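Local coordinates for protein oxidoreductase YdhF (Escherichia coli, PDB 1OG6) that probably acts as an NADPH-dependent oxidoreductase of the aldo-keto reductase family, binding the cofactor on an alpha/beta barrel, at residues S15-G20 with R270-A275; N179-S184 with Q188-D193; I288-A291 with Y295-P298. All blocks are in the same frame, centred on the assembly; numbering follows the deposited sequence.

Contact 1: residues S15-G20 with R270-A275. With NAP (NADP nicotinamide-adenine-dinucleotide phosphate), chain F.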
# COMPACT_ATOMS: atom_id res chain seq x y z
N SER C 15 -24.18 -15.02 11.94
CA SER C 15 -24.28 -14.90 13.39
C SER C 15 -22.91 -14.37 13.78
O SER C 15 -21.92 -14.90 13.32
CB SER C 15 -24.50 -16.27 14.01
OG SER C 15 -23.36 -17.09 13.83
N ARG C 16 -22.84 -13.33 14.60
CA ARG C 16 -21.56 -12.74 14.97
C ARG C 16 -20.43 -13.70 15.33
O ARG C 16 -19.26 -13.37 15.14
CB ARG C 16 -21.73 -11.73 16.09
CG ARG C 16 -20.51 -10.87 16.27
CD ARG C 16 -20.82 -9.59 17.01
NE ARG C 16 -19.65 -8.72 17.05
CZ ARG C 16 -19.00 -8.30 15.97
NH1 ARG C 16 -17.93 -7.52 16.09
NH2 ARG C 16 -19.42 -8.67 14.76
N PHE C 17 -20.74 -14.88 15.87
CA PHE C 17 -19.71 -15.87 16.17
C PHE C 17 -19.97 -17.00 15.19
O PHE C 17 -21.07 -17.56 15.15
CB PHE C 17 -19.80 -16.41 17.60
CG PHE C 17 -19.02 -15.61 18.62
CD1 PHE C 17 -19.58 -14.48 19.23
CD2 PHE C 17 -17.74 -15.98 19.00
CE1 PHE C 17 -18.87 -13.75 20.20
CE2 PHE C 17 -17.03 -15.25 19.96
CZ PHE C 17 -17.60 -14.13 20.56
N VAL C 18 -18.95 -17.32 14.39
CA VAL C 18 -19.01 -18.38 13.39
C VAL C 18 -18.40 -19.64 14.01
O VAL C 18 -17.45 -19.55 14.77
CB VAL C 18 -18.19 -17.98 12.14
CG1 VAL C 18 -18.26 -19.06 11.11
CG2 VAL C 18 -18.69 -16.68 11.58
N MET C 19 -18.94 -20.81 13.68
CA MET C 19 -18.41 -22.06 14.22
C MET C 19 -17.53 -22.71 13.15
O MET C 19 -18.00 -23.01 12.06
CB MET C 19 -19.56 -22.99 14.59
CG MET C 19 -19.43 -23.63 15.95
SD MET C 19 -17.91 -24.57 16.10
CE MET C 19 -17.72 -24.68 17.83
N GLY C 20 -16.26 -22.93 13.45
CA GLY C 20 -15.36 -23.50 12.46
C GLY C 20 -15.08 -24.98 12.59
O GLY C 20 -14.72 -25.47 13.67
N ARG C 270 -19.61 -22.53 24.64
CA ARG C 270 -20.59 -21.79 25.43
C ARG C 270 -19.95 -20.52 25.94
O ARG C 270 -20.49 -19.43 25.76
CB ARG C 270 -21.08 -22.63 26.61
CG ARG C 270 -22.24 -23.55 26.28
CD ARG C 270 -22.83 -24.19 27.53
NE ARG C 270 -24.02 -24.98 27.20
CZ ARG C 270 -24.01 -26.08 26.45
NH1 ARG C 270 -22.88 -26.55 25.95
NH2 ARG C 270 -25.15 -26.71 26.18
N ALA C 271 -18.79 -20.65 26.59
CA ALA C 271 -18.07 -19.50 27.14
C ALA C 271 -17.87 -18.42 26.08
O ALA C 271 -18.22 -17.26 26.29
CB ALA C 271 -16.71 -19.94 27.68
N ALA C 272 -17.29 -18.81 24.95
CA ALA C 272 -17.04 -17.89 23.86
C ALA C 272 -18.17 -16.89 23.70
O ALA C 272 -18.03 -15.74 24.09
CB ALA C 272 -16.86 -18.66 22.57
N VAL C 273 -19.29 -17.33 23.15
CA VAL C 273 -20.45 -16.46 22.92
C VAL C 273 -20.71 -15.42 24.02
O VAL C 273 -21.29 -14.36 23.74
CB VAL C 273 -21.75 -17.28 22.68
CG1 VAL C 273 -21.65 -18.07 21.39
CG2 VAL C 273 -21.99 -18.23 23.83
N GLU C 274 -20.30 -15.71 25.26
CA GLU C 274 -20.51 -14.79 26.38
C GLU C 274 -19.67 -13.53 26.24
O GLU C 274 -20.05 -12.46 26.70
CB GLU C 274 -20.15 -15.46 27.72
CG GLU C 274 -21.35 -15.95 28.51
CD GLU C 274 -22.15 -17.02 27.77
OE1 GLU C 274 -23.23 -17.42 28.27
OE2 GLU C 274 -21.70 -17.46 26.70
N ALA C 275 -18.51 -13.68 25.61
CA ALA C 275 -17.61 -12.56 25.40
C ALA C 275 -18.35 -11.42 24.72
O ALA C 275 -17.95 -10.27 24.81
CB ALA C 275 -16.42 -13.00 24.55
PA NAP F . -8.52 -20.83 17.43
O1A NAP F . -7.31 -20.18 17.75
O2A NAP F . -9.91 -20.28 17.69
O5B NAP F . -8.54 -22.29 18.10
C5B NAP F . -8.14 -22.39 19.48
C4B NAP F . -7.59 -23.85 19.62
O4B NAP F . -7.17 -23.90 21.04
C3B NAP F . -8.66 -24.97 19.52
O3B NAP F . -8.05 -26.00 18.75
C2B NAP F . -8.96 -25.44 20.92
O2B NAP F . -9.01 -26.86 21.06
C1B NAP F . -7.82 -24.87 21.81
N9A NAP F . -8.37 -24.27 23.02
C8A NAP F . -9.48 -23.47 23.23
N7A NAP F . -9.67 -23.12 24.49
C5A NAP F . -8.61 -23.74 25.15
C6A NAP F . -8.27 -23.73 26.51
N6A NAP F . -8.93 -23.11 27.51
N1A NAP F . -7.13 -24.46 26.89
N3A NAP F . -6.68 -25.18 24.58
C4A NAP F . -7.81 -24.45 24.24
O3 NAP F . -8.51 -21.14 15.88
PN NAP F . -8.10 -22.42 15.06
O1N NAP F . -6.87 -22.47 14.25
O2N NAP F . -9.27 -23.32 14.83
O5D NAP F . -8.55 -21.55 13.77
C5D NAP F . -9.78 -20.73 13.71
C4D NAP F . -10.73 -21.19 12.62
O4D NAP F . -10.55 -20.49 11.37
C3D NAP F . -10.74 -22.72 12.26
O3D NAP F . -11.77 -23.43 12.96
O2D NAP F . -12.18 -23.17 10.27
C1D NAP F . -10.56 -21.41 10.24
N1N NAP F . -9.26 -21.27 9.48
C2N NAP F . -9.17 -20.50 8.30
C3N NAP F . -7.95 -20.43 7.63
C7N NAP F . -7.85 -19.59 6.35
O7N NAP F . -6.78 -19.56 5.80
N7N NAP F . -8.89 -18.94 5.88
C4N NAP F . -6.76 -21.14 8.12
C5N NAP F . -6.89 -21.91 9.31
C6N NAP F . -8.12 -21.99 10.01
P2B NAP F . -10.05 -27.65 22.02
O1X NAP F . -11.56 -27.77 21.86
O2X NAP F . -9.27 -28.69 22.78
O3X NAP F . -10.11 -28.50 20.77
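F17 carries the whole of the first segment's share in this contact, meeting A272, V273 and A275 at and near the end of helix 266-274. Before it, S15 sets the approach: its OG donates to F17 O at 2.7 Å, coming from above the carbonyl plane, 46° out of it, and ties down the turn that leads into F17. At F17 the ring reaches across to the helix, with CG anti to the carbonyl carbon (chi1 -89°). V273 CA lies over one face in a CH-pi contact, 4.3 Å from the ring centroid and 14° off the normal. The far end of the ring meets the other two residues obliquely: CZ is 3.9 Å from A272 O and 4.3 Å from A275 CB, while CE2 comes within 4.3 Å of A272 CB. In this TIM barrel the same ring also packs on P259 and I261 of strand 258-261 and on N247 and L251 of helix 242-251. V18 and M19 then join the barrel sheet, V18 bonding to strand 258-261 and M19 to T48 and D50. G20 CA finally lies 3.6 Å from NADP O3D. No hydrogen bond crosses between these segments; what joins them here is the apolar fit of one ring.

Contact 2: residues N179-S184 with Q188-D193. With NAP (NADP nicotinamide-adenine-dinucleotide phosphate), chain F.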
# COMPACT_ATOMS: atom_id res chain seq x y z
N ASN C 179 -13.66 -11.10 3.86
CA ASN C 179 -12.24 -11.36 3.63
C ASN C 179 -11.72 -11.99 4.92
O ASN C 179 -11.14 -11.32 5.78
CB ASN C 179 -11.49 -10.05 3.32
CG ASN C 179 -10.01 -10.27 3.04
OD1 ASN C 179 -9.59 -11.37 2.73
ND2 ASN C 179 -9.21 -9.21 3.15
N GLN C 180 -11.95 -13.30 5.06
CA GLN C 180 -11.53 -14.02 6.25
C GLN C 180 -10.05 -13.91 6.52
O GLN C 180 -9.25 -14.55 5.86
CB GLN C 180 -11.90 -15.50 6.14
CG GLN C 180 -11.47 -16.28 7.36
CD GLN C 180 -12.09 -17.65 7.44
OE1 GLN C 180 -13.29 -17.81 7.21
NE2 GLN C 180 -11.29 -18.63 7.78
N VAL C 181 -9.69 -13.12 7.52
CA VAL C 181 -8.29 -12.93 7.87
C VAL C 181 -8.02 -13.31 9.32
O VAL C 181 -8.96 -13.50 10.10
CB VAL C 181 -7.88 -11.48 7.63
CG1 VAL C 181 -7.86 -11.19 6.16
CG2 VAL C 181 -8.86 -10.54 8.31
N GLU C 182 -6.75 -13.44 9.69
CA GLU C 182 -6.40 -13.79 11.07
C GLU C 182 -6.21 -12.56 11.94
O GLU C 182 -5.42 -11.68 11.60
CB GLU C 182 -5.11 -14.60 11.13
CG GLU C 182 -4.43 -14.50 12.50
CD GLU C 182 -3.39 -15.57 12.76
OE1 GLU C 182 -2.63 -15.90 11.82
OE2 GLU C 182 -3.33 -16.07 13.91
N ILE C 183 -6.92 -12.49 13.07
CA ILE C 183 -6.80 -11.36 13.99
C ILE C 183 -6.80 -11.84 15.42
O ILE C 183 -7.75 -12.48 15.86
CB ILE C 183 -7.97 -10.34 13.88
CG1 ILE C 183 -8.32 -10.07 12.42
CG2 ILE C 183 -7.56 -9.03 14.53
CD1 ILE C 183 -9.54 -9.22 12.24
N SER C 184 -5.75 -11.54 16.16
CA SER C 184 -5.64 -11.92 17.56
C SER C 184 -4.53 -11.09 18.15
O SER C 184 -3.66 -10.61 17.42
CB SER C 184 -5.31 -13.40 17.71
OG SER C 184 -4.03 -13.70 17.18
N GLN C 188 -1.19 -9.14 14.98
CA GLN C 188 -1.83 -7.86 14.70
C GLN C 188 -1.33 -7.07 13.49
O GLN C 188 -1.45 -5.85 13.46
CB GLN C 188 -1.71 -6.95 15.91
CG GLN C 188 -2.17 -7.55 17.21
CD GLN C 188 -1.85 -6.67 18.40
OE1 GLN C 188 -1.72 -7.16 19.51
NE2 GLN C 188 -1.71 -5.37 18.17
N PRO C 189 -0.77 -7.74 12.46
CA PRO C 189 -0.33 -6.89 11.35
C PRO C 189 -1.49 -6.30 10.54
O PRO C 189 -1.45 -5.14 10.14
CB PRO C 189 0.54 -7.84 10.53
CG PRO C 189 -0.12 -9.16 10.75
CD PRO C 189 -0.41 -9.15 12.24
N LEU C 190 -2.53 -7.09 10.32
CA LEU C 190 -3.65 -6.62 9.54
C LEU C 190 -4.26 -5.34 10.11
O LEU C 190 -4.95 -4.61 9.40
CB LEU C 190 -4.70 -7.71 9.45
CG LEU C 190 -4.17 -9.01 8.84
CD1 LEU C 190 -5.26 -10.04 8.80
CD2 LEU C 190 -3.66 -8.74 7.45
N LEU C 191 -4.02 -5.06 11.38
CA LEU C 191 -4.59 -3.86 11.99
C LEU C 191 -4.02 -2.57 11.44
O LEU C 191 -4.60 -1.51 11.60
CB LEU C 191 -4.41 -3.85 13.51
CG LEU C 191 -5.40 -4.65 14.36
CD1 LEU C 191 -5.26 -6.13 14.08
CD2 LEU C 191 -5.14 -4.36 15.82
N LEU C 192 -2.88 -2.65 10.76
CA LEU C 192 -2.29 -1.43 10.27
C LEU C 192 -1.69 -1.46 8.87
O LEU C 192 -1.11 -0.46 8.43
CB LEU C 192 -1.25 -0.94 11.28
CG LEU C 192 -0.01 -1.78 11.61
CD1 LEU C 192 0.72 -1.09 12.74
CD2 LEU C 192 -0.39 -3.20 12.02
N ASP C 193 -1.82 -2.58 8.17
CA ASP C 193 -1.28 -2.65 6.83
C ASP C 193 -2.35 -2.20 5.83
O ASP C 193 -2.11 -2.18 4.62
CB ASP C 193 -0.80 -4.08 6.51
CG ASP C 193 -1.94 -5.07 6.38
OD1 ASP C 193 -1.67 -6.24 6.01
OD2 ASP C 193 -3.09 -4.70 6.65
PA NAP F . -8.52 -20.83 17.43
O1A NAP F . -7.31 -20.18 17.75
O2A NAP F . -9.91 -20.28 17.69
O5B NAP F . -8.54 -22.29 18.10
C5B NAP F . -8.14 -22.39 19.48
C4B NAP F . -7.59 -23.85 19.62
O4B NAP F . -7.17 -23.90 21.04
C3B NAP F . -8.66 -24.97 19.52
O3B NAP F . -8.05 -26.00 18.75
C2B NAP F . -8.96 -25.44 20.92
O2B NAP F . -9.01 -26.86 21.06
C1B NAP F . -7.82 -24.87 21.81
N9A NAP F . -8.37 -24.27 23.02
C8A NAP F . -9.48 -23.47 23.23
N7A NAP F . -9.67 -23.12 24.49
C5A NAP F . -8.61 -23.74 25.15
C6A NAP F . -8.27 -23.73 26.51
N6A NAP F . -8.93 -23.11 27.51
N1A NAP F . -7.13 -24.46 26.89
N3A NAP F . -6.68 -25.18 24.58
C4A NAP F . -7.81 -24.45 24.24
O3 NAP F . -8.51 -21.14 15.88
PN NAP F . -8.10 -22.42 15.06
O1N NAP F . -6.87 -22.47 14.25
O2N NAP F . -9.27 -23.32 14.83
O5D NAP F . -8.55 -21.55 13.77
C5D NAP F . -9.78 -20.73 13.71
C4D NAP F . -10.73 -21.19 12.62
O4D NAP F . -10.55 -20.49 11.37
C3D NAP F . -10.74 -22.72 12.26
O3D NAP F . -11.77 -23.43 12.96
O2D NAP F . -12.18 -23.17 10.27
C1D NAP F . -10.56 -21.41 10.24
N1N NAP F . -9.26 -21.27 9.48
C2N NAP F . -9.17 -20.50 8.30
C3N NAP F . -7.95 -20.43 7.63
C7N NAP F . -7.85 -19.59 6.35
O7N NAP F . -6.78 -19.56 5.80
N7N NAP F . -8.89 -18.94 5.88
C4N NAP F . -6.76 -21.14 8.12
C5N NAP F . -6.89 -21.91 9.31
C6N NAP F . -8.12 -21.99 10.01
P2B NAP F . -10.05 -27.65 22.02
O1X NAP F . -11.56 -27.77 21.86
O2X NAP F . -9.27 -28.69 22.78
O3X NAP F . -10.11 -28.50 20.77
O HOH W 1 -4.18 -9.19 12.04
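L190 turns its side chain back onto the end of strand 179-182, where its CD1 meets V181. The leucine has CG anti to the carbonyl carbon (chi1 -57°) and chi2 fully extended, which carries CD1 forward to V181. Both methyls of V181 lie near that carbon, CG2 at 3.7 Å and CG1 at 3.9 Å, in an oblique crossing. The same CD1 also lies against E182 O, whose polar partner is a water: it donates to E182 O at 2.8 Å and accepts a weak bond from L190 N, bridging the two backbones beside the apolar contact. Further along, I183 offers CG2, the branch anti to its backbone N, and L191 CD1 touches it at 3.7 Å. Last, the CG methylene of Q188 rests on S184 O at 3.4 Å. The contact thus folds the loop after a barrel strand back over that strand's end. On the strand side V181 bonds to W209, I183 packs on A208 of strand 207-209, and Q180 belongs to the NADP pocket. On the loop side L190 leans on T195 at the start of helix 195-201, and L191 touches W285 of helix 282-293.

Contact 3: residues I288-A291 with Y295-P298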
# COMPACT_ATOMS: atom_id res chain seq x y z
N ILE C 288 -3.86 -4.59 26.69
CA ILE C 288 -3.70 -5.97 26.23
C ILE C 288 -2.85 -6.02 24.95
O ILE C 288 -2.18 -7.01 24.68
CB ILE C 288 -5.08 -6.60 25.94
CG1 ILE C 288 -5.92 -6.58 27.22
CG2 ILE C 288 -4.91 -8.02 25.43
CD1 ILE C 288 -7.31 -7.16 27.05
N ARG C 289 -2.88 -4.94 24.17
CA ARG C 289 -2.10 -4.86 22.94
C ARG C 289 -0.64 -4.75 23.35
O ARG C 289 0.22 -5.42 22.79
CB ARG C 289 -2.47 -3.62 22.15
CG ARG C 289 -1.79 -3.56 20.80
CD ARG C 289 -1.47 -2.14 20.41
NE ARG C 289 -0.27 -1.68 21.08
CZ ARG C 289 0.89 -1.45 20.46
NH1 ARG C 289 1.01 -1.63 19.15
NH2 ARG C 289 1.93 -1.04 21.16
N LYS C 290 -0.38 -3.88 24.31
CA LYS C 290 0.96 -3.64 24.83
C LYS C 290 1.55 -4.93 25.40
O LYS C 290 2.63 -5.34 25.01
CB LYS C 290 0.90 -2.58 25.93
CG LYS C 290 2.12 -2.43 26.77
CD LYS C 290 3.15 -1.55 26.12
CE LYS C 290 4.15 -1.05 27.16
NZ LYS C 290 3.49 -0.15 28.15
N ALA C 291 0.82 -5.56 26.31
CA ALA C 291 1.27 -6.80 26.92
C ALA C 291 1.62 -7.88 25.89
O ALA C 291 2.50 -8.71 26.12
CB ALA C 291 0.21 -7.32 27.86
N TYR C 295 5.82 -3.02 23.29
CA TYR C 295 6.01 -1.58 23.11
C TYR C 295 4.67 -0.86 23.00
O TYR C 295 3.63 -1.49 22.87
CB TYR C 295 6.87 -1.29 21.88
CG TYR C 295 6.51 -2.11 20.67
CD1 TYR C 295 5.72 -1.60 19.65
CD2 TYR C 295 6.92 -3.44 20.57
CE1 TYR C 295 5.35 -2.38 18.56
CE2 TYR C 295 6.56 -4.23 19.50
CZ TYR C 295 5.77 -3.70 18.50
OH TYR C 295 5.39 -4.51 17.45
N ASP C 296 4.72 0.48 23.05
CA ASP C 296 3.52 1.31 22.99
C ASP C 296 3.16 1.83 21.60
O ASP C 296 4.01 1.88 20.71
CB ASP C 296 3.66 2.50 23.95
CG ASP C 296 3.11 2.21 25.34
OD1 ASP C 296 1.92 1.84 25.45
OD2 ASP C 296 3.86 2.37 26.32
N VAL C 297 1.90 2.23 21.42
CA VAL C 297 1.43 2.77 20.15
C VAL C 297 2.36 3.92 19.77
O VAL C 297 2.95 4.57 20.65
CB VAL C 297 -0.01 3.32 20.23
CG1 VAL C 297 -1.00 2.20 20.47
CG2 VAL C 297 -0.11 4.35 21.32
N PRO C 298 2.48 4.21 18.47
CA PRO C 298 3.33 5.28 17.95
C PRO C 298 3.06 6.62 18.61
O PRO C 298 1.87 6.98 18.77
CB PRO C 298 2.97 5.30 16.48
CG PRO C 298 2.71 3.86 16.20
CD PRO C 298 1.85 3.47 17.36
OXT PRO C 298 4.05 7.30 18.95
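The chain doubles back just past helix 282-293, so that K290 and Y295 have their CA atoms 5.7 Å apart and the C-terminal tail runs beside the helix's last turns. K290 makes the charged link: its chain, bent at chi2 and chi4, brings NZ to 3.1 Å from D296 OD2 in a hydrogen-bonded salt bridge. The ammonium meets the carboxylate from above, 44° out of its plane. On the way K290 CD passes Y295 O at 3.3 Å. R289 reaches the same carbonyl from another side, bent at chi2 and chi3. Y295 O sits at the edge of its guanidinium, near NH2, with an angle too poor for a hydrogen bond, while V297 CG1 lies 4.0 Å above the plane, offset toward the rim. With an alanine at K290, the D296 carboxylate is likely to be left without its cationic mate, and the tail freer to swing from the helix. I96 of the second subunit packs on both K290 and D296, and P298 O is hydrogen-bonded to Y99 OH of that subunit. The chemistry is thus one salt bridge backed by packing round an arginine, consistent with a tail held against the helix next to the second subunit.

Contacts 1 and 2 belong to the same barrel sheet, and each holds a residue of the NADP pocket, G20 in contact 1 and Q180 in contact 2; their centres are about 19 Å apart and their nearest atoms about 6 Å. Residues 179-184 and 188-193 fall within the long span of chain between the two segments of contact 1. Contact 3 follows later, away from the annotated sites, with its centre about 26 Å from that of contact 1. Its centre is about 16 Å from that of contact 2, and these two touch directly, Q188 packing on R289. Contact 2 thus lies between the cofactor-lining strands and helix 282-293; contact 3, on that helix, adjoins the second subunit.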